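Local coordinates for cupin domain protein (Microcystis aeruginosa DIANCHI905, PDB 5ZBE), which is a bicupin of unestablished function that binds an iron(II) ion in its first cupin domain, at residues P46-G51 with R101-L106. Numbering follows the deposited sequence.
Sequences PESQIG and RITSSL. With FE2 (Fe (II) ion), chain B.
Ser-48 and Arg-101 form an antiparallel hydrogen-bonded pair, each amide donating to the other's carbonyl. The bond from Arg-101 N to Ser-48 O (3.0 Å) is the straighter, at 158°, and lies in the carbonyl plane; the return bond from Ser-48 N to Arg-101 O is shorter (2.8 Å) but bent to 132°, its donor standing above the plane of that carbonyl. Beyond this pair the link is made by two hydroxyls and a water. A chi1 of -64° sets Ser-48 OG beside its own backbone N, where it meets Thr-103 OG1 at 2.7 Å, either hydroxyl being a possible donor. One water donates a hydrogen bond to Pro-46 O, accepts one from Thr-103 N (2.9 Å) and also bonds Ser-48 OG. The pairing joins the ends of strands 48-55 and 94-101 in the N-terminal cupin barrel, beside the metal site, where the side-chain amide of Gln-49 completes the iron coordination together with His-43, His-45, His-84 and two waters. A valine in place of Thr-103 would probably leave Ser-48 OG without its hydroxyl mate, the water remaining as its partner here. At the exposed margin of the contact, Ile-102 CD1 lies against Pro-46 CB (3.8 Å) and Glu-47 CG. The guanidinium of Arg-101, reached by an extended chain, hydrogen-bonds Thr-27 through NH2.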
loop_
_atom_site.group_PDB
_atom_site.type_symbol
_atom_site.label_atom_id
_atom_site.label_comp_id
_atom_site.label_asym_id
_atom_site.label_seq_id
_atom_site.Cartn_x
_atom_site.Cartn_y
_atom_site.Cartn_z
ATOM N N PRO A 46 -16.651 4.433 -8.424
ATOM C CA PRO A 46 -17.394 3.649 -7.443
ATOM C C PRO A 46 -16.505 2.904 -6.447
ATOM O O PRO A 46 -16.921 2.661 -5.319
ATOM C CB PRO A 46 -18.190 2.652 -8.298
ATOM C CG PRO A 46 -17.569 2.701 -9.651
ATOM C CD PRO A 46 -17.001 4.067 -9.805
ATOM N N GLU A 47 -15.295 2.547 -6.857
ATOM C CA GLU A 47 -14.351 1.915 -5.930
ATOM C C GLU A 47 -13.921 2.902 -4.860
ATOM O O GLU A 47 -13.651 4.060 -5.151
ATOM C CB GLU A 47 -13.101 1.432 -6.645
ATOM C CG GLU A 47 -13.362 0.426 -7.752
ATOM C CD GLU A 47 -13.524 1.055 -9.139
ATOM O OE1 GLU A 47 -13.853 2.249 -9.258
ATOM O OE2 GLU A 47 -13.326 0.333 -10.130
ATOM N N SER A 48 -13.857 2.414 -3.631
ATOM C CA SER A 48 -13.189 3.101 -2.537
ATOM C C SER A 48 -11.688 3.067 -2.785
ATOM O O SER A 48 -11.187 2.152 -3.427
ATOM C CB SER A 48 -13.511 2.410 -1.226
ATOM O OG SER A 48 -14.902 2.506 -0.947
ATOM N N GLN A 49 -10.971 4.066 -2.272
ATOM C CA GLN A 49 -9.536 4.177 -2.525
ATOM C C GLN A 49 -8.770 4.604 -1.295
ATOM O O GLN A 49 -9.217 5.462 -0.552
ATOM C CB GLN A 49 -9.285 5.170 -3.662
ATOM C CG GLN A 49 -7.829 5.336 -4.068
ATOM C CD GLN A 49 -7.643 6.397 -5.142
ATOM O OE1 GLN A 49 -6.884 7.361 -4.969
ATOM N NE2 GLN A 49 -8.335 6.243 -6.231
ATOM N N ILE A 50 -7.618 3.972 -1.082
ATOM C CA ILE A 50 -6.678 4.390 -0.052
ATOM C C ILE A 50 -5.306 4.400 -0.648
ATOM O O ILE A 50 -5.076 3.767 -1.680
ATOM C CB ILE A 50 -6.689 3.462 1.177
ATOM C CG1 ILE A 50 -6.385 2.024 0.769
ATOM C CG2 ILE A 50 -8.025 3.547 1.895
ATOM C CD1 ILE A 50 -6.381 1.045 1.931
ATOM N N GLY A 51 -4.388 5.123 -0.028
ATOM C CA GLY A 51 -3.020 5.133 -0.510
ATOM C C GLY A 51 -2.084 5.931 0.350
ATOM O O GLY A 51 -2.517 6.617 1.271
ATOM N N ARG A 101 -11.027 -0.678 -4.436
ATOM C CA ARG A 101 -11.879 -1.844 -4.203
ATOM C C ARG A 101 -13.312 -1.373 -4.004
ATOM O O ARG A 101 -13.533 -0.365 -3.338
ATOM C CB ARG A 101 -11.395 -2.551 -2.944
ATOM C CG ARG A 101 -12.171 -3.777 -2.517
ATOM C CD ARG A 101 -11.558 -4.277 -1.224
ATOM N NE ARG A 101 -12.184 -5.492 -0.720
ATOM C CZ ARG A 101 -11.864 -6.719 -1.118
ATOM N NH1 ARG A 101 -12.490 -7.765 -0.588
ATOM N NH2 ARG A 101 -10.913 -6.918 -2.024
ATOM N N ILE A 102 -14.281 -2.098 -4.569
ATOM C CA ILE A 102 -15.675 -1.847 -4.242
ATOM C C ILE A 102 -15.910 -2.401 -2.837
ATOM O O ILE A 102 -15.712 -3.586 -2.574
ATOM C CB ILE A 102 -16.647 -2.541 -5.204
ATOM C CG1 ILE A 102 -16.451 -2.038 -6.634
ATOM C CG2 ILE A 102 -18.077 -2.346 -4.706
ATOM C CD1 ILE A 102 -16.996 -0.654 -6.878
ATOM N N THR A 103 -16.298 -1.524 -1.933
ATOM C CA THR A 103 -16.505 -1.906 -0.554
ATOM C C THR A 103 -17.959 -1.686 -0.185
ATOM O O THR A 103 -18.663 -0.883 -0.814
ATOM C CB THR A 103 -15.656 -1.033 0.382
ATOM O OG1 THR A 103 -16.029 0.339 0.205
ATOM C CG2 THR A 103 -14.168 -1.174 0.064
ATOM N N SER A 104 -18.421 -2.397 0.838
ATOM C CA SER A 104 -19.754 -2.169 1.398
ATOM C C SER A 104 -19.598 -1.858 2.874
ATOM O O SER A 104 -20.075 -2.593 3.728
ATOM C CB SER A 104 -20.659 -3.386 1.223
ATOM O OG SER A 104 -21.983 -3.077 1.633
ATOM N N SER A 105 -18.907 -0.770 3.156
ATOM C CA SER A 105 -18.612 -0.348 4.518
ATOM C C SER A 105 -19.284 1.002 4.746
ATOM O O SER A 105 -19.541 1.734 3.799
ATOM C CB SER A 105 -17.086 -0.236 4.738
ATOM O OG SER A 105 -16.495 -1.466 5.167
ATOM N N LEU A 106 -19.563 1.326 6.003
ATOM C CA LEU A 106 -20.062 2.651 6.340
ATOM C C LEU A 106 -18.967 3.684 6.095
ATOM O O LEU A 106 -17.785 3.353 6.149
ATOM C CB LEU A 106 -20.512 2.706 7.791
ATOM C CG LEU A 106 -21.836 2.028 8.053
ATOM C CD1 LEU A 106 -22.049 1.963 9.556
ATOM C CD2 LEU A 106 -22.978 2.773 7.402
HETATM FE FE FE2 B . -8.958 7.685 -7.720
HETATM O O HOH W 1 -16.708 1.195 -2.846
HETATM O O HOH W 2 -7.954 6.429 -9.075
HETATM O O HOH W 3 -7.053 8.621 -7.604
#